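GDSL-like Lipase (Parabacteroides distasonis, PDB 3P94) is a GDSL-like serine hydrolase of the SGNH type with a catalytic triad, probably cleaving ester bonds in lipids such as lysophospholipids. Local coordinates at residues 23-28 against 77-82; 115-120 against 154-159; 121-126 against 170-175. All coordinates share one frame; numbering follows the deposited sequence.

Interaction 1: residues 23-28 against 77-82; sequences SNVVFM and AVVILA
Strand 25-28 runs parallel to strand 77-81, Val-25 level with Ala-77 and the selenomethionine Met-28 level with Ile-80, their axes 4.7 Å apart and 17° from parallel. Five backbone hydrogen bonds close the seam: Val-26 and Met-28 each donate through N and accept on O across it, while Val-25 and Phe-27 turn their backbone bonds to Val-50 of strand 49-53. Near the middle Val-79 N meets Val-26 O at 2.8 Å. One sheet face carries Val-25, Phe-27, Ala-77 and Val-79. Val-79 holds its CB 4.0 Å from the Phe-27 ring centroid and only 4° off the ring normal, a CH-pi contact squarely over one face. With its CG1 anti to the backbone N (chi1 171°), that branch lies 3.9 Å from Phe-27 CE2 and CG2 is left to reach Val-25 CG1 at 3.7 Å. This is the centre of a flavodoxin-like parallel sheet covered by helices on both faces, with helix 185-202 over Phe-27 and Val-79. Were Phe-27 cut back to an alanine, Val-79 would probably lose the ring face it rests on and a gap open toward Ile-199. On the other face Val-78 CG2 meets Met-28 CB at 3.8 Å, and the bent selenomethionine then leads toward helix 59-71.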
loop_
_atom_site.group_PDB
_atom_site.type_symbol
_atom_site.label_atom_id
_atom_site.label_comp_id
_atom_site.label_asym_id
_atom_site.label_seq_id
_atom_site.Cartn_x
_atom_site.Cartn_y
_atom_site.Cartn_z
ATOM N N SER A 23 -13.348 -12.944 -4.282
ATOM C CA SER A 23 -12.026 -13.258 -3.739
ATOM C C SER A 23 -11.978 -12.977 -2.238
ATOM O O SER A 23 -12.984 -12.567 -1.654
ATOM C CB SER A 23 -10.946 -12.478 -4.482
ATOM O OG SER A 23 -11.159 -11.076 -4.411
ATOM N N ASN A 24 -10.815 -13.214 -1.608
ATOM C CA ASN A 24 -10.650 -13.064 -0.170
ATOM C C ASN A 24 -10.129 -11.658 0.182
ATOM O O ASN A 24 -10.921 -10.785 0.548
ATOM C CB ASN A 24 -9.740 -14.173 0.365
ATOM C CG ASN A 24 -9.463 -14.125 1.845
ATOM O OD1 ASN A 24 -10.304 -13.764 2.655
ATOM N ND2 ASN A 24 -8.266 -14.500 2.228
ATOM N N VAL A 25 -8.807 -11.436 0.071
ATOM C CA VAL A 25 -8.172 -10.159 0.392
ATOM C C VAL A 25 -7.242 -9.771 -0.740
ATOM O O VAL A 25 -6.412 -10.578 -1.168
ATOM C CB VAL A 25 -7.390 -10.189 1.748
ATOM C CG1 VAL A 25 -6.728 -8.845 2.036
ATOM C CG2 VAL A 25 -8.276 -10.610 2.924
ATOM N N VAL A 26 -7.355 -8.529 -1.196
ATOM C CA VAL A 26 -6.510 -7.980 -2.229
ATOM C C VAL A 26 -5.518 -7.014 -1.565
ATOM O O VAL A 26 -5.921 -6.204 -0.735
ATOM C CB VAL A 26 -7.365 -7.296 -3.330
ATOM C CG1 VAL A 26 -6.508 -6.414 -4.252
ATOM C CG2 VAL A 26 -8.140 -8.339 -4.139
ATOM N N PHE A 27 -4.231 -7.133 -1.898
ATOM C CA PHE A 27 -3.192 -6.220 -1.415
ATOM C C PHE A 27 -2.929 -5.201 -2.519
ATOM O O PHE A 27 -2.394 -5.553 -3.579
ATOM C CB PHE A 27 -1.898 -6.972 -1.020
ATOM C CG PHE A 27 -1.894 -7.566 0.376
ATOM C CD1 PHE A 27 -2.830 -8.522 0.744
ATOM C CD2 PHE A 27 -0.923 -7.200 1.303
ATOM C CE1 PHE A 27 -2.832 -9.055 2.034
ATOM C CE2 PHE A 27 -0.903 -7.757 2.579
ATOM C CZ PHE A 27 -1.851 -8.689 2.934
HETATM N N MSE A 28 -3.360 -3.959 -2.283
HETATM C CA MSE A 28 -3.192 -2.833 -3.207
HETATM C C MSE A 28 -1.965 -2.041 -2.742
HETATM O O MSE A 28 -1.843 -1.707 -1.552
HETATM C CB MSE A 28 -4.508 -1.994 -3.214
HETATM C CG MSE A 28 -4.462 -0.698 -4.006
HETATM SE SE MSE A 28 -3.796 -0.917 -5.849
HETATM C CE MSE A 28 -4.848 -2.291 -6.455
ATOM N N ALA A 77 -12.042 -7.904 1.656
ATOM C CA ALA A 77 -11.279 -6.742 2.111
ATOM C C ALA A 77 -10.164 -6.359 1.149
ATOM O O ALA A 77 -9.751 -7.162 0.319
ATOM C CB ALA A 77 -10.690 -7.018 3.489
ATOM N N VAL A 78 -9.683 -5.122 1.269
ATOM C CA VAL A 78 -8.543 -4.612 0.515
ATOM C C VAL A 78 -7.546 -4.033 1.542
ATOM O O VAL A 78 -7.939 -3.305 2.461
ATOM C CB VAL A 78 -8.908 -3.605 -0.623
ATOM C CG1 VAL A 78 -9.660 -2.368 -0.091
ATOM C CG2 VAL A 78 -7.668 -3.206 -1.440
ATOM N N VAL A 79 -6.272 -4.406 1.397
ATOM C CA VAL A 79 -5.184 -3.931 2.246
ATOM C C VAL A 79 -4.484 -2.871 1.422
ATOM O O VAL A 79 -3.971 -3.186 0.343
ATOM C CB VAL A 79 -4.257 -5.091 2.705
ATOM C CG1 VAL A 79 -3.007 -4.565 3.405
ATOM C CG2 VAL A 79 -5.004 -6.043 3.623
ATOM N N ILE A 80 -4.524 -1.601 1.885
ATOM C CA ILE A 80 -3.916 -0.519 1.119
ATOM C C ILE A 80 -2.652 0.006 1.809
ATOM O O ILE A 80 -2.712 0.467 2.941
ATOM C CB ILE A 80 -4.929 0.647 0.841
ATOM C CG1 ILE A 80 -6.200 0.143 0.108
ATOM C CG2 ILE A 80 -4.248 1.811 0.068
ATOM C CD1 ILE A 80 -7.406 1.143 0.107
ATOM N N LEU A 81 -1.529 -0.033 1.089
ATOM C CA LEU A 81 -0.262 0.532 1.519
ATOM C C LEU A 81 0.212 1.416 0.375
ATOM O O LEU A 81 0.685 0.915 -0.638
ATOM C CB LEU A 81 0.768 -0.541 1.919
ATOM C CG LEU A 81 2.195 -0.025 2.257
ATOM C CD1 LEU A 81 2.182 0.943 3.442
ATOM C CD2 LEU A 81 3.113 -1.189 2.554
ATOM N N ALA A 82 0.003 2.731 0.516
ATOM C CA ALA A 82 0.279 3.687 -0.552
ATOM C C ALA A 82 0.565 5.090 -0.025
ATOM O O ALA A 82 0.134 5.440 1.068
ATOM C CB ALA A 82 -0.929 3.744 -1.485
#

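Interaction 2: residues 115-120 against 154-159; sequences IKVIFC and NGLTYV
Leu-156 brings its CD1 to the edge of the Phe-119 ring, close to the ring plane and 3.9 Å from CE2, while one face of that ring is covered from within its own strand by Val-117 CG1, set over the rim rather than the centre. The second flat group, the Tyr-158 ring, comes up beside the backbone instead, its CD1 4.0 Å from Phe-119 O. That carbonyl is already engaged, for it accepts the hydrogen bond from Val-159 N at 2.8 Å. Phe-119 N in turn donates to Thr-157 O, so Phe-119 is gripped through both its N-H and its C=O.

Toward their N-terminal ends the two segments part, and a water shows how a parallel pair can fray while its backbone polar groups stay satisfied. Val-117 O and Thr-157 N are 3.8 Å apart; the water between them donates to Val-117 O at 2.7 Å and accepts from Thr-157 N at 2.9 Å. On the face bearing Ile-118, Cys-120 and Val-159 the packing is close. A chi1 of -66° sends the CG2 branch of Ile-118 to the far side from its backbone N, and there it presses on Val-159 CG2 at 3.5 Å, tighter than usual for two carbons; Cys-120 SG rests near Val-159 CB. Strand 116-120, helix 137-153 and strand 157-159 form a beta-alpha-beta unit at one margin of the sheet. Helices 96-112 and 137-153 cover Phe-119; helix 185-202 lies over Ile-118, Thr-157 and Val-159, where Thr-202 OG1 is hydrogen-bonded to Thr-157 OG1.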
loop_
_atom_site.group_PDB
_atom_site.type_symbol
_atom_site.label_atom_id
_atom_site.label_comp_id
_atom_site.label_asym_id
_atom_site.label_seq_id
_atom_site.Cartn_x
_atom_site.Cartn_y
_atom_site.Cartn_z
ATOM N N ILE A 115 -16.681 -3.611 0.241
ATOM C CA ILE A 115 -15.335 -4.128 0.503
ATOM C C ILE A 115 -14.811 -3.444 1.767
ATOM O O ILE A 115 -14.858 -2.217 1.850
ATOM C CB ILE A 115 -14.391 -3.913 -0.724
ATOM C CG1 ILE A 115 -14.953 -4.583 -2.002
ATOM C CG2 ILE A 115 -12.985 -4.414 -0.430
ATOM C CD1 ILE A 115 -14.430 -4.008 -3.351
ATOM N N LYS A 116 -14.317 -4.234 2.745
ATOM C CA LYS A 116 -13.743 -3.699 3.986
ATOM C C LYS A 116 -12.355 -3.124 3.697
ATOM O O LYS A 116 -11.550 -3.788 3.044
ATOM C CB LYS A 116 -13.653 -4.787 5.076
ATOM C CG LYS A 116 -15.001 -5.223 5.619
ATOM C CD LYS A 116 -14.832 -6.173 6.790
ATOM C CE LYS A 116 -16.166 -6.654 7.301
ATOM N NZ LYS A 116 -16.112 -8.094 7.652
ATOM N N VAL A 117 -12.076 -1.902 4.165
ATOM C CA VAL A 117 -10.760 -1.291 3.934
ATOM C C VAL A 117 -9.858 -1.474 5.151
ATOM O O VAL A 117 -10.213 -1.092 6.271
ATOM C CB VAL A 117 -10.843 0.206 3.544
ATOM C CG1 VAL A 117 -9.449 0.823 3.403
ATOM C CG2 VAL A 117 -11.631 0.385 2.253
ATOM N N ILE A 118 -8.655 -1.993 4.895
ATOM C CA ILE A 118 -7.600 -2.124 5.884
ATOM C C ILE A 118 -6.491 -1.169 5.436
ATOM O O ILE A 118 -5.837 -1.415 4.428
ATOM C CB ILE A 118 -7.126 -3.591 6.057
ATOM C CG1 ILE A 118 -8.256 -4.464 6.661
ATOM C CG2 ILE A 118 -5.865 -3.645 6.919
ATOM C CD1 ILE A 118 -8.085 -5.971 6.463
ATOM N N PHE A 119 -6.333 -0.049 6.149
ATOM C CA PHE A 119 -5.309 0.935 5.825
ATOM C C PHE A 119 -4.012 0.615 6.541
ATOM O O PHE A 119 -4.032 0.265 7.724
ATOM C CB PHE A 119 -5.768 2.358 6.206
ATOM C CG PHE A 119 -6.504 3.111 5.122
ATOM C CD1 PHE A 119 -5.895 3.381 3.903
ATOM C CD2 PHE A 119 -7.784 3.606 5.345
ATOM C CE1 PHE A 119 -6.581 4.076 2.899
ATOM C CE2 PHE A 119 -8.462 4.314 4.343
ATOM C CZ PHE A 119 -7.857 4.541 3.128
ATOM N N CYS A 120 -2.879 0.758 5.829
ATOM C CA CYS A 120 -1.547 0.544 6.389
ATOM C C CYS A 120 -0.820 1.856 6.521
ATOM O O CYS A 120 -0.852 2.678 5.606
ATOM C CB CYS A 120 -0.738 -0.422 5.528
ATOM S SG CYS A 120 -1.489 -2.054 5.335
ATOM N N ASN A 154 -13.962 6.197 10.917
ATOM C CA ASN A 154 -14.825 5.470 9.995
ATOM C C ASN A 154 -14.875 3.957 10.245
ATOM O O ASN A 154 -15.359 3.215 9.385
ATOM C CB ASN A 154 -14.396 5.763 8.550
ATOM C CG ASN A 154 -14.765 7.164 8.142
ATOM O OD1 ASN A 154 -15.894 7.438 7.745
ATOM N ND2 ASN A 154 -13.863 8.105 8.327
ATOM N N GLY A 155 -14.426 3.526 11.422
ATOM C CA GLY A 155 -14.439 2.120 11.822
ATOM C C GLY A 155 -13.620 1.195 10.937
ATOM O O GLY A 155 -13.990 0.036 10.740
ATOM N N LEU A 156 -12.512 1.710 10.385
ATOM C CA LEU A 156 -11.605 0.941 9.534
ATOM C C LEU A 156 -10.391 0.500 10.345
ATOM O O LEU A 156 -9.983 1.202 11.271
ATOM C CB LEU A 156 -11.165 1.751 8.293
ATOM C CG LEU A 156 -12.250 2.461 7.461
ATOM C CD1 LEU A 156 -11.619 3.290 6.357
ATOM C CD2 LEU A 156 -13.263 1.469 6.876
ATOM N N THR A 157 -9.823 -0.660 10.010
ATOM C CA THR A 157 -8.639 -1.193 10.686
ATOM C C THR A 157 -7.388 -0.423 10.208
ATOM O O THR A 157 -7.236 -0.194 9.002
ATOM C CB THR A 157 -8.517 -2.710 10.403
ATOM O OG1 THR A 157 -9.664 -3.369 10.934
ATOM C CG2 THR A 157 -7.247 -3.328 10.993
ATOM N N TYR A 158 -6.507 -0.027 11.154
ATOM C CA TYR A 158 -5.247 0.650 10.835
ATOM C C TYR A 158 -4.086 -0.282 11.201
ATOM O O TYR A 158 -4.021 -0.775 12.327
ATOM C CB TYR A 158 -5.139 2.007 11.559
ATOM C CG TYR A 158 -3.859 2.773 11.276
ATOM C CD1 TYR A 158 -3.681 3.457 10.075
ATOM C CD2 TYR A 158 -2.849 2.864 12.237
ATOM C CE1 TYR A 158 -2.513 4.180 9.820
ATOM C CE2 TYR A 158 -1.687 3.597 12.001
ATOM C CZ TYR A 158 -1.526 4.256 10.793
ATOM O OH TYR A 158 -0.389 4.994 10.572
ATOM N N VAL A 159 -3.211 -0.565 10.233
ATOM C CA VAL A 159 -2.058 -1.450 10.400
ATOM C C VAL A 159 -0.836 -0.567 10.622
ATOM O O VAL A 159 -0.386 0.113 9.690
ATOM C CB VAL A 159 -1.906 -2.407 9.179
ATOM C CG1 VAL A 159 -0.632 -3.232 9.260
ATOM C CG2 VAL A 159 -3.111 -3.322 9.048
HETATM O O HOH W 1 -11.292 -2.487 8.351
#

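Interaction 3: residues 121-126 against 170-175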
loop_
_atom_site.group_PDB
_atom_site.type_symbol
_atom_site.label_atom_id
_atom_site.label_comp_id
_atom_site.label_asym_id
_atom_site.label_seq_id
_atom_site.Cartn_x
_atom_site.Cartn_y
_atom_site.Cartn_z
ATOM N N SER A 121 -0.071 2.001 7.621
ATOM C CA SER A 121 0.814 3.138 7.840
ATOM C C SER A 121 1.858 3.139 6.755
ATOM O O SER A 121 2.422 2.077 6.469
ATOM C CB SER A 121 1.515 2.991 9.189
ATOM O OG SER A 121 2.405 1.885 9.161
ATOM N N VAL A 122 2.142 4.305 6.165
ATOM C CA VAL A 122 3.229 4.429 5.195
ATOM C C VAL A 122 4.503 4.080 5.981
ATOM O O VAL A 122 4.633 4.480 7.147
ATOM C CB VAL A 122 3.266 5.838 4.535
ATOM C CG1 VAL A 122 4.465 5.987 3.600
ATOM C CG2 VAL A 122 1.968 6.122 3.778
ATOM N N LEU A 123 5.387 3.261 5.386
ATOM C CA LEU A 123 6.609 2.834 6.061
ATOM C C LEU A 123 7.549 4.026 6.344
ATOM O O LEU A 123 7.533 5.020 5.603
ATOM C CB LEU A 123 7.338 1.767 5.236
ATOM C CG LEU A 123 7.112 0.301 5.622
ATOM C CD1 LEU A 123 5.638 -0.078 5.601
ATOM C CD2 LEU A 123 7.886 -0.631 4.711
ATOM N N PRO A 124 8.382 3.931 7.409
ATOM C CA PRO A 124 9.371 4.994 7.655
ATOM C C PRO A 124 10.333 5.120 6.468
ATOM O O PRO A 124 10.627 4.130 5.799
ATOM C CB PRO A 124 10.114 4.512 8.906
ATOM C CG PRO A 124 9.287 3.443 9.486
ATOM C CD PRO A 124 8.539 2.818 8.370
ATOM N N ALA A 125 10.749 6.348 6.164
ATOM C CA ALA A 125 11.715 6.654 5.111
ATOM C C ALA A 125 12.413 7.941 5.473
ATOM O O ALA A 125 11.755 8.959 5.680
ATOM C CB ALA A 125 11.047 6.762 3.750
ATOM N N TYR A 126 13.740 7.891 5.571
ATOM C CA TYR A 126 14.544 9.065 5.909
ATOM C C TYR A 126 14.994 9.806 4.648
ATOM O O TYR A 126 15.169 11.026 4.683
ATOM C CB TYR A 126 15.761 8.645 6.749
ATOM C CG TYR A 126 16.633 9.803 7.181
ATOM C CD1 TYR A 126 16.214 10.684 8.175
ATOM C CD2 TYR A 126 17.896 9.996 6.626
ATOM C CE1 TYR A 126 17.021 11.739 8.591
ATOM C CE2 TYR A 126 18.712 11.044 7.034
ATOM C CZ TYR A 126 18.271 11.914 8.018
ATOM O OH TYR A 126 19.065 12.955 8.423
ATOM N N ASN A 170 13.334 8.269 12.321
ATOM C CA ASN A 170 12.055 7.953 11.642
ATOM C C ASN A 170 12.265 7.428 10.214
ATOM O O ASN A 170 11.461 7.679 9.312
ATOM C CB ASN A 170 11.090 9.143 11.664
ATOM C CG ASN A 170 10.640 9.449 13.059
ATOM O OD1 ASN A 170 10.165 8.572 13.783
ATOM N ND2 ASN A 170 10.794 10.688 13.475
ATOM N N GLY A 171 13.339 6.670 10.052
ATOM C CA GLY A 171 13.677 5.987 8.814
ATOM C C GLY A 171 13.684 4.498 9.068
ATOM O O GLY A 171 13.300 4.053 10.161
ATOM N N LEU A 172 14.106 3.715 8.071
ATOM C CA LEU A 172 14.227 2.264 8.222
ATOM C C LEU A 172 15.684 1.891 8.522
ATOM O O LEU A 172 16.575 2.358 7.824
ATOM C CB LEU A 172 13.744 1.511 6.966
ATOM C CG LEU A 172 12.249 1.313 6.805
ATOM C CD1 LEU A 172 11.919 0.843 5.415
ATOM C CD2 LEU A 172 11.706 0.313 7.816
ATOM N N PRO A 173 15.964 1.051 9.532
ATOM C CA PRO A 173 17.367 0.661 9.771
ATOM C C PRO A 173 17.858 -0.312 8.693
ATOM O O PRO A 173 17.037 -0.953 8.031
ATOM C CB PRO A 173 17.335 0.027 11.164
ATOM C CG PRO A 173 15.927 -0.421 11.359
ATOM C CD PRO A 173 15.035 0.396 10.480
ATOM N N ALA A 174 19.186 -0.404 8.512
ATOM C CA ALA A 174 19.859 -1.230 7.499
ATOM C C ALA A 174 19.422 -2.703 7.499
ATOM O O ALA A 174 19.314 -3.284 6.424
ATOM C CB ALA A 174 21.361 -1.156 7.680
ATOM N N ASN A 175 19.137 -3.298 8.678
ATOM C CA ASN A 175 18.705 -4.702 8.758
ATOM C C ASN A 175 17.293 -4.896 8.199
ATOM O O ASN A 175 16.976 -5.994 7.738
ATOM C CB ASN A 175 18.778 -5.229 10.193
ATOM C CG ASN A 175 17.852 -4.547 11.165
ATOM O OD1 ASN A 175 17.913 -3.339 11.364
ATOM N ND2 ASN A 175 17.015 -5.322 11.845
HETATM O O HOH W 2 15.150 5.380 5.718
#
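Pro-124 and Leu-172 meet at about a right angle, and they form the close-packed half of a contact between two loops without regular secondary structure. Leu-172 lays its branched end over the backbone of Pro-124, with CG only 3.4 Å and CD1 3.6 Å from Pro-124 O, while CD2 touches the proline ring at CD. The leucine gets there because CG stands anti to its carbonyl carbon (chi1 -81°), which brings the tip nearer than its first bond suggests. In the other direction, Pro-124 CB sits 3.5 Å from Asn-170 O and at a like distance from Gly-171 O, so the pyrrolidine edge is set against two successive carbonyls. Leu-123 adds a light touch, its CD2 4.4 Å from Leu-172 CD1.

The other half is looser and wetter. Tyr-126 is exposed, and it approaches the opposite loop through CB, 4.0 Å from Gly-171 CA, where a CB on Gly-171 would run into Tyr-126 CB, which favours glycine. Its ring turns away to make a cation-pi contact with Arg-169. Between the backbones a water accepts from Tyr-126 N at 2.9 Å and from Leu-172 N at 3.1 Å, joining two N-H groups that, both being donors, could not bond each other. Leu-172 also lies near, without touching, the residues that probably make up the Ser-His-Asp triad, so the contact flanks the likely active site. Segment 121-126 follows strand 116-120, and segment 170-175 comes after helix 161-165; that helix packs against Leu-123, Pro-124 and Leu-172, while helix 84-87 meets Val-122 and Ala-125.

How the interactions relate
Interactions 1 and 2 belong to one parallel sheet, their centres about 10 Å apart, and are joined where strands 75-81 and 116-120 run side by side: Ile-118 probably hydrogen-bonds through its backbone to Val-78 and Ile-80. Interaction 3 lies among loops, its centre about 22 Å from that of interaction 1 and 21 Å from that of interaction 2. Segment 121-126 follows directly on strand 116-120; Ser-121 N probably hydrogen-bonds to Val-159 O of interaction 2, and Leu-81 of interaction 1 packs against the segment. Along the chain interaction 1 closes before the others open, whereas 2 and 3 interleave. The fold illustrates flavodoxin-like SGNH hydrolases: a buried central sheet, with loops beyond its strands, one bringing Leu-172 near the probable catalytic triad.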